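Local coordinates for protein farnesyl diphosphate phosphatase YisP (Bacillus subtilis subsp. subtilis, PDB 3WE9) that hydrolyses farnesyl diphosphate to farnesol and diphosphate, a phosphatase of the phytoene/squalene synthase family involved in biofilm formation, at residues A[41-46]-A[137-142]; A[238-243]-A[260-265]. One frame throughout, in Å; residues are numbered along the deposited sequence.

Interaction 1: residues A[41-46]-A[137-142]; sequences RQASWA and LPILTR
Ile-139, in the last turn of helix 118-140, pushes its two branches against Ala-43 and Ser-44, neighbours on helix 38-54. The longer branch goes to the alanine. With CG1 anti to the carbonyl carbon (chi1 -64°) and the chain then extended, Ile-139 CD1 comes 3.6 Å from Ala-43 CB and also meets the backbone carbon of Ala-43. The shorter branch takes the serine, Ile-139 CG2 lying 3.5 Å from Ser-44 OG. That hydroxyl is spent within its own helix, hydrogen-bonded to Gln-40 O, and shows the isoleucine no more than a van der Waals surface. This is the tight part, small side chains letting the backbones approach to 7.1 Å between Ser-44 CA and Ile-139 CA. Packing slackens one residue on, where Leu-140 CD2 stops 5.2 Å short of Ser-44 OG. Beyond it the helix ends, Thr-141 leaves helical geometry, and the side chain of Arg-142 stands exposed to solvent. Cutting Ile-139 back to an alanine here would probably open a gap beside Ala-43 and take away the methyl that lies against Ser-44 OG. No strand takes part: Phe-94 of helix 84-94 touches both Ala-43 and Ile-139, Leu-96 adds to the isoleucine side, and Trp-45 and Gln-42 pack on helix 6-25.

Interaction 2: residues A[238-243]-A[260-265]; sequences LHLHRA and FALTET
Leu-262 lays its two methyls against backbone carbonyl groups of helix 228-250. CD2 lies over one face of the Ala-243 carbonyl group, 4.1 Å from Ala-243 C, whereas Leu-262 CD1 comes to Leu-240 O from beside the C=O, at 3.5 Å. The side chains do the rest. Leu-262 CD1 is 3.5 Å from Leu-240 CD2, a snug methyl-to-methyl touch between two leucines that cross obliquely. The CA-CB bond of Leu-240 does not aim at its partner; the side chain bends round further out and brings CD2 in. The CB of Leu-262, by contrast, is directed toward the helix; with CG anti to the carbonyl carbon (chi1 -57°), the extended chain beyond it (chi2 172°) carries CD1 to Leu-240, leaving Leu-262 CD2 for Ala-243 CB at 4.1 Å. Side chain to side chain the contact is apolar, and it is partly buried, with Val-244 touching Leu-262 from the same helix and Val-267 touching both leucines. Just after Leu-262 the chain turns into helix 264-271. Thr-263 is its N-cap, its side chain capping a backbone N further on, while Thr-263 N is hydrogen-bonded to Glu-266 OE2, consistent with a capping box. Leu-262 packing on Val-267, from the position before the N-cap to the fourth residue of the helix, is the pairing of a hydrophobic staple; here the same leucine also fastens the start of this C-terminal helix to helix 228-250 of the all-helical fold of the phytoene/squalene synthase family.

Overall arrangement
From the N terminus, helices 6-25 and 27-33 lead to helix 38-54, where interaction 1 opens; past an unmodelled gap at 57-81 and helices 84-94 and 98-107, helix 118-140 returns to close it, 90 residues on. Helices 145-165 and 199-221 follow, and only then does interaction 2 open on helix 228-250, closing at the start of helix 264-271 with 16 residues between its segments, the first seven still helix 228-250. The contacts are in series, neither nested nor crossed. The centres of interaction 1 and interaction 2 lie about 22 Å apart, their nearest atoms about 10 Å apart. Helix 145-165 bridges them, touching Leu-137 and Leu-238, and Leu-140 O is hydrogen-bonded to Ser-230 OG on helix 228-250.

Interaction 1: residues A[41-46]-A[137-142]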
ATOM      1  N   ARG A  41     -15.472  -5.550   3.306  1.00 19.59           N
ATOM      2  CA  ARG A  41     -15.091  -4.778   2.118  1.00 20.26           C
ATOM      3  C   ARG A  41     -15.291  -3.282   2.340  1.00 22.01           C
ATOM      4  O   ARG A  41     -14.372  -2.474   2.150  1.00 19.91           O
ATOM      5  CB  ARG A  41     -15.935  -5.232   0.919  1.00 22.71           C
ATOM      6  CG  ARG A  41     -15.567  -4.601  -0.422  1.00 24.43           C
ATOM      7  CD  ARG A  41     -16.605  -4.976  -1.475  1.00 28.46           C
ATOM      8  NE  ARG A  41     -16.913  -6.404  -1.427  1.00 31.08           N
ATOM      9  CZ  ARG A  41     -18.103  -6.927  -1.714  1.00 32.30           C
ATOM     10  NH1 ARG A  41     -19.109  -6.143  -2.078  1.00 33.02           N
ATOM     11  NH2 ARG A  41     -18.292  -8.234  -1.619  1.00 32.04           N
ATOM     12  N   GLN A  42     -16.501  -2.911   2.740  1.00 22.27           N
ATOM     13  CA  GLN A  42     -16.813  -1.510   2.975  1.00 23.26           C
ATOM     14  C   GLN A  42     -15.955  -0.923   4.083  1.00 22.29           C
ATOM     15  O   GLN A  42     -15.511   0.224   3.994  1.00 19.41           O
ATOM     16  CB  GLN A  42     -18.307  -1.355   3.281  1.00 24.99           C
ATOM     17  CG  GLN A  42     -19.166  -1.690   2.066  1.00 30.39           C
ATOM     18  CD  GLN A  42     -20.623  -1.315   2.235  1.00 33.06           C
ATOM     19  OE1 GLN A  42     -21.352  -1.163   1.252  1.00 36.75           O
ATOM     20  NE2 GLN A  42     -21.059  -1.173   3.477  1.00 31.65           N
ATOM     21  N   ALA A  43     -15.700  -1.717   5.117  1.00 20.84           N
ATOM     22  CA  ALA A  43     -14.862  -1.264   6.223  1.00 18.65           C
ATOM     23  C   ALA A  43     -13.467  -0.950   5.682  1.00 18.54           C
ATOM     24  O   ALA A  43     -12.852   0.045   6.059  1.00 18.26           O
ATOM     25  CB  ALA A  43     -14.776  -2.353   7.295  1.00 20.30           C
ATOM     26  N   SER A  44     -12.971  -1.806   4.795  1.00 16.81           N
ATOM     27  CA  SER A  44     -11.649  -1.601   4.208  1.00 19.97           C
ATOM     28  C   SER A  44     -11.628  -0.316   3.384  1.00 19.49           C
ATOM     29  O   SER A  44     -10.636   0.410   3.394  1.00 19.72           O
ATOM     30  CB  SER A  44     -11.260  -2.788   3.325  1.00 20.62           C
ATOM     31  OG  SER A  44     -11.075  -3.950   4.114  1.00 31.23           O
ATOM     32  N   TRP A  45     -12.712  -0.052   2.658  1.00 18.33           N
ATOM     33  CA  TRP A  45     -12.789   1.168   1.860  1.00 19.68           C
ATOM     34  C   TRP A  45     -12.628   2.368   2.786  1.00 20.59           C
ATOM     35  O   TRP A  45     -11.887   3.302   2.489  1.00 22.03           O
ATOM     36  CB  TRP A  45     -14.139   1.291   1.153  1.00 19.26           C
ATOM     37  CG  TRP A  45     -14.432   0.262   0.097  1.00 17.82           C
ATOM     38  CD1 TRP A  45     -13.548  -0.578  -0.517  1.00 18.37           C
ATOM     39  CD2 TRP A  45     -15.709  -0.001  -0.485  1.00 19.62           C
ATOM     40  NE1 TRP A  45     -14.201  -1.355  -1.448  1.00 20.29           N
ATOM     41  CE2 TRP A  45     -15.530  -1.017  -1.449  1.00 20.40           C
ATOM     42  CE3 TRP A  45     -16.993   0.527  -0.286  1.00 19.92           C
ATOM     43  CZ2 TRP A  45     -16.592  -1.519  -2.217  1.00 23.69           C
ATOM     44  CZ3 TRP A  45     -18.047   0.029  -1.046  1.00 23.91           C
ATOM     45  CH2 TRP A  45     -17.838  -0.986  -2.001  1.00 24.10           C
ATOM     46  N   ALA A  46     -13.333   2.336   3.913  1.00 21.54           N
ATOM     47  CA  ALA A  46     -13.280   3.422   4.885  1.00 22.53           C
ATOM     48  C   ALA A  46     -11.858   3.648   5.382  1.00 24.05           C
ATOM     49  O   ALA A  46     -11.381   4.786   5.440  1.00 25.21           O
ATOM     50  CB  ALA A  46     -14.214   3.116   6.073  1.00 22.59           C
ATOM     51  N   LEU A 137      -5.887  -5.185   9.896  1.00 17.75           N
ATOM     52  CA  LEU A 137      -5.820  -6.504  10.528  1.00 20.64           C
ATOM     53  C   LEU A 137      -7.132  -7.039  11.109  1.00 19.83           C
ATOM     54  O   LEU A 137      -7.532  -8.166  10.809  1.00 20.33           O
ATOM     55  CB  LEU A 137      -4.734  -6.521  11.612  1.00 20.45           C
ATOM     56  CG  LEU A 137      -4.461  -7.875  12.280  1.00 22.99           C
ATOM     57  CD1 LEU A 137      -4.077  -8.906  11.229  1.00 21.05           C
ATOM     58  CD2 LEU A 137      -3.348  -7.723  13.310  1.00 24.47           C
ATOM     59  N   PRO A 138      -7.813  -6.245  11.949  1.00 21.93           N
ATOM     60  CA  PRO A 138      -9.077  -6.705  12.544  1.00 22.36           C
ATOM     61  C   PRO A 138     -10.165  -6.999  11.512  1.00 22.10           C
ATOM     62  O   PRO A 138     -11.102  -7.754  11.779  1.00 20.98           O
ATOM     63  CB  PRO A 138      -9.462  -5.556  13.473  1.00 22.87           C
ATOM     64  CG  PRO A 138      -8.139  -4.953  13.838  1.00 23.00           C
ATOM     65  CD  PRO A 138      -7.418  -4.945  12.518  1.00 21.74           C
ATOM     66  N   ILE A 139     -10.037  -6.399  10.336  1.00 18.64           N
ATOM     67  CA  ILE A 139     -11.001  -6.608   9.266  1.00 18.23           C
ATOM     68  C   ILE A 139     -10.672  -7.899   8.508  1.00 18.90           C
ATOM     69  O   ILE A 139     -11.564  -8.647   8.106  1.00 18.90           O
ATOM     70  CB  ILE A 139     -10.988  -5.406   8.289  1.00 18.24           C
ATOM     71  CG1 ILE A 139     -11.454  -4.141   9.023  1.00 16.78           C
ATOM     72  CG2 ILE A 139     -11.874  -5.698   7.080  1.00 18.50           C
ATOM     73  CD1 ILE A 139     -11.333  -2.855   8.213  1.00 17.44           C
ATOM     74  N   LEU A 140      -9.381  -8.163   8.337  1.00 18.09           N
ATOM     75  CA  LEU A 140      -8.924  -9.347   7.617  1.00 18.19           C
ATOM     76  C   LEU A 140      -9.061 -10.637   8.426  1.00 20.96           C
ATOM     77  O   LEU A 140      -9.206 -11.720   7.858  1.00 21.77           O
ATOM     78  CB  LEU A 140      -7.460  -9.163   7.199  1.00 17.77           C
ATOM     79  CG  LEU A 140      -7.196  -7.899   6.378  1.00 18.78           C
ATOM     80  CD1 LEU A 140      -5.687  -7.727   6.133  1.00 20.46           C
ATOM     81  CD2 LEU A 140      -7.955  -7.993   5.062  1.00 20.95           C
ATOM     82  N   THR A 141      -9.013 -10.533   9.748  1.00 21.86           N
ATOM     83  CA  THR A 141      -9.128 -11.733  10.565  1.00 26.56           C
ATOM     84  C   THR A 141      -9.692 -11.479  11.947  1.00 27.20           C
ATOM     85  O   THR A 141      -9.300 -10.537  12.625  1.00 25.84           O
ATOM     86  CB  THR A 141      -7.764 -12.454  10.730  1.00 25.99           C
ATOM     87  OG1 THR A 141      -7.960 -13.668  11.465  1.00 31.14           O
ATOM     88  CG2 THR A 141      -6.784 -11.584  11.497  1.00 24.12           C
ATOM     89  N   ARG A 142     -10.609 -12.350  12.353  1.00 31.60           N
ATOM     90  CA  ARG A 142     -11.254 -12.261  13.651  1.00 36.10           C
ATOM     91  C   ARG A 142     -10.560 -13.102  14.723  1.00 37.96           C
ATOM     92  O   ARG A 142     -10.612 -12.765  15.904  1.00 39.79           O
ATOM     93  CB  ARG A 142     -12.723 -12.694  13.533  1.00 38.94           C
ATOM     94  CG  ARG A 142     -12.948 -14.009  12.772  1.00 42.10           C
ATOM     95  CD  ARG A 142     -14.326 -14.597  13.114  1.00 45.02           C
ATOM     96  NE  ARG A 142     -14.703 -15.738  12.279  1.00 46.51           N
ATOM     97  CZ  ARG A 142     -15.461 -15.647  11.188  1.00 47.86           C
ATOM     98  NH1 ARG A 142     -15.926 -14.468  10.798  1.00 48.81           N
ATOM     99  NH2 ARG A 142     -15.762 -16.734  10.490  1.00 46.90           N
TER

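Interaction 2: residues A[238-243]-A[260-265]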
ATOM      1  N   LEU A 238      -0.881  -9.612  -3.072  1.00 17.66           N
ATOM      2  CA  LEU A 238       0.460 -10.137  -3.274  1.00 20.08           C
ATOM      3  C   LEU A 238       0.791 -10.256  -4.762  1.00 21.07           C
ATOM      4  O   LEU A 238       1.815  -9.751  -5.221  1.00 20.07           O
ATOM      5  CB  LEU A 238       0.590 -11.509  -2.606  1.00 21.48           C
ATOM      6  CG  LEU A 238       0.660 -11.489  -1.076  1.00 24.30           C
ATOM      7  CD1 LEU A 238       0.604 -12.916  -0.534  1.00 27.07           C
ATOM      8  CD2 LEU A 238       1.945 -10.800  -0.642  1.00 24.39           C
ATOM      9  N   HIS A 239      -0.082 -10.925  -5.509  1.00 21.71           N
ATOM     10  CA  HIS A 239       0.124 -11.117  -6.947  1.00 23.06           C
ATOM     11  C   HIS A 239       0.200  -9.809  -7.724  1.00 20.62           C
ATOM     12  O   HIS A 239       1.044  -9.651  -8.607  1.00 20.68           O
ATOM     13  CB  HIS A 239      -1.006 -11.972  -7.531  1.00 27.24           C
ATOM     14  CG  HIS A 239      -0.824 -13.443  -7.323  1.00 31.37           C
ATOM     15  ND1 HIS A 239      -0.560 -13.994  -6.087  1.00 34.86           N
ATOM     16  CD2 HIS A 239      -0.865 -14.478  -8.195  1.00 33.03           C
ATOM     17  CE1 HIS A 239      -0.443 -15.305  -6.208  1.00 35.46           C
ATOM     18  NE2 HIS A 239      -0.625 -15.624  -7.477  1.00 35.06           N
ATOM     19  N   LEU A 240      -0.688  -8.877  -7.398  1.00 19.03           N
ATOM     20  CA  LEU A 240      -0.740  -7.592  -8.083  1.00 18.94           C
ATOM     21  C   LEU A 240       0.519  -6.752  -7.910  1.00 18.68           C
ATOM     22  O   LEU A 240       1.017  -6.171  -8.872  1.00 17.84           O
ATOM     23  CB  LEU A 240      -1.955  -6.786  -7.608  1.00 20.38           C
ATOM     24  CG  LEU A 240      -3.323  -7.342  -8.027  1.00 24.16           C
ATOM     25  CD1 LEU A 240      -4.439  -6.572  -7.329  1.00 23.04           C
ATOM     26  CD2 LEU A 240      -3.464  -7.245  -9.543  1.00 20.80           C
ATOM     27  N   HIS A 241       1.033  -6.691  -6.686  1.00 16.53           N
ATOM     28  CA  HIS A 241       2.219  -5.885  -6.425  1.00 17.83           C
ATOM     29  C   HIS A 241       3.502  -6.530  -6.914  1.00 18.22           C
ATOM     30  O   HIS A 241       4.453  -5.833  -7.256  1.00 16.81           O
ATOM     31  CB  HIS A 241       2.249  -5.509  -4.944  1.00 16.41           C
ATOM     32  CG  HIS A 241       1.124  -4.598  -4.570  1.00 14.49           C
ATOM     33  ND1 HIS A 241       1.131  -3.253  -4.875  1.00 17.20           N
ATOM     34  CD2 HIS A 241      -0.106  -4.860  -4.068  1.00 12.24           C
ATOM     35  CE1 HIS A 241      -0.043  -2.727  -4.582  1.00 13.78           C
ATOM     36  NE2 HIS A 241      -0.814  -3.681  -4.093  1.00 17.97           N
ATOM     37  N   ARG A 242       3.529  -7.858  -6.976  1.00 20.31           N
ATOM     38  CA  ARG A 242       4.700  -8.525  -7.528  1.00 20.39           C
ATOM     39  C   ARG A 242       4.692  -8.215  -9.024  1.00 19.84           C
ATOM     40  O   ARG A 242       5.729  -7.922  -9.621  1.00 20.35           O
ATOM     41  CB  ARG A 242       4.633 -10.044  -7.329  1.00 22.57           C
ATOM     42  CG  ARG A 242       5.237 -10.520  -6.025  1.00 28.48           C
ATOM     43  CD  ARG A 242       5.496 -12.018  -6.045  1.00 32.55           C
ATOM     44  NE  ARG A 242       6.160 -12.463  -4.823  1.00 37.32           N
ATOM     45  CZ  ARG A 242       5.535 -13.000  -3.779  1.00 38.50           C
ATOM     46  NH1 ARG A 242       4.216 -13.168  -3.803  1.00 39.30           N
ATOM     47  NH2 ARG A 242       6.231 -13.372  -2.712  1.00 34.66           N
ATOM     48  N   ALA A 243       3.502  -8.273  -9.620  1.00 18.02           N
ATOM     49  CA  ALA A 243       3.334  -8.003 -11.043  1.00 18.46           C
ATOM     50  C   ALA A 243       3.746  -6.571 -11.385  1.00 18.34           C
ATOM     51  O   ALA A 243       4.278  -6.313 -12.465  1.00 17.12           O
ATOM     52  CB  ALA A 243       1.886  -8.247 -11.455  1.00 19.30           C
ATOM     53  N   PHE A 260       4.162   3.816 -13.112  1.00 27.35           N
ATOM     54  CA  PHE A 260       3.712   2.479 -13.475  1.00 28.16           C
ATOM     55  C   PHE A 260       2.544   1.948 -12.673  1.00 26.86           C
ATOM     56  O   PHE A 260       2.517   2.053 -11.455  1.00 25.41           O
ATOM     57  CB  PHE A 260       4.872   1.492 -13.383  1.00 29.82           C
ATOM     58  CG  PHE A 260       5.845   1.619 -14.506  1.00 32.29           C
ATOM     59  CD1 PHE A 260       6.556   2.798 -14.695  1.00 31.39           C
ATOM     60  CD2 PHE A 260       6.014   0.579 -15.409  1.00 35.11           C
ATOM     61  CE1 PHE A 260       7.423   2.944 -15.768  1.00 31.66           C
ATOM     62  CE2 PHE A 260       6.875   0.717 -16.481  1.00 35.04           C
ATOM     63  CZ  PHE A 260       7.583   1.907 -16.665  1.00 34.73           C
ATOM     64  N   ALA A 261       1.579   1.372 -13.381  1.00 26.60           N
ATOM     65  CA  ALA A 261       0.396   0.789 -12.766  1.00 27.22           C
ATOM     66  C   ALA A 261      -0.149  -0.276 -13.709  1.00 28.29           C
ATOM     67  O   ALA A 261       0.042  -0.194 -14.924  1.00 27.48           O
ATOM     68  CB  ALA A 261      -0.657   1.866 -12.520  1.00 27.33           C
ATOM     69  N   LEU A 262      -0.816  -1.280 -13.153  1.00 27.32           N
ATOM     70  CA  LEU A 262      -1.385  -2.345 -13.969  1.00 28.73           C
ATOM     71  C   LEU A 262      -2.661  -1.838 -14.635  1.00 30.51           C
ATOM     72  O   LEU A 262      -3.445  -1.116 -14.015  1.00 30.83           O
ATOM     73  CB  LEU A 262      -1.714  -3.565 -13.105  1.00 26.99           C
ATOM     74  CG  LEU A 262      -0.588  -4.211 -12.290  1.00 25.89           C
ATOM     75  CD1 LEU A 262      -1.190  -5.270 -11.366  1.00 24.09           C
ATOM     76  CD2 LEU A 262       0.461  -4.827 -13.217  1.00 23.22           C
ATOM     77  N   THR A 263      -2.864  -2.203 -15.899  1.00 30.91           N
ATOM     78  CA  THR A 263      -4.070  -1.787 -16.613  1.00 32.95           C
ATOM     79  C   THR A 263      -5.195  -2.728 -16.196  1.00 32.24           C
ATOM     80  O   THR A 263      -4.938  -3.763 -15.584  1.00 31.73           O
ATOM     81  CB  THR A 263      -3.886  -1.895 -18.139  1.00 31.70           C
ATOM     82  OG1 THR A 263      -3.666  -3.267 -18.491  1.00 31.54           O
ATOM     83  CG2 THR A 263      -2.699  -1.059 -18.593  1.00 32.55           C
ATOM     84  N   GLU A 264      -6.436  -2.376 -16.525  1.00 35.38           N
ATOM     85  CA  GLU A 264      -7.571  -3.229 -16.179  1.00 37.92           C
ATOM     86  C   GLU A 264      -7.325  -4.617 -16.761  1.00 36.94           C
ATOM     87  O   GLU A 264      -7.531  -5.633 -16.096  1.00 37.23           O
ATOM     88  CB  GLU A 264      -8.879  -2.668 -16.751  1.00 41.98           C
ATOM     89  CG  GLU A 264      -9.234  -1.255 -16.295  1.00 46.99           C
ATOM     90  CD  GLU A 264     -10.651  -0.856 -16.681  1.00 49.88           C
ATOM     91  OE1 GLU A 264     -11.013  -0.998 -17.869  1.00 51.15           O
ATOM     92  OE2 GLU A 264     -11.405  -0.397 -15.794  1.00 51.51           O
ATOM     93  N   THR A 265      -6.873  -4.646 -18.011  1.00 36.54           N
ATOM     94  CA  THR A 265      -6.591  -5.899 -18.699  1.00 35.21           C
ATOM     95  C   THR A 265      -5.541  -6.694 -17.941  1.00 34.47           C
ATOM     96  O   THR A 265      -5.696  -7.897 -17.731  1.00 34.40           O
ATOM     97  CB  THR A 265      -6.082  -5.647 -20.142  1.00 36.77           C
ATOM     98  OG1 THR A 265      -7.078  -4.929 -20.882  1.00 37.17           O
ATOM     99  CG2 THR A 265      -5.801  -6.967 -20.851  1.00 36.86           C
TER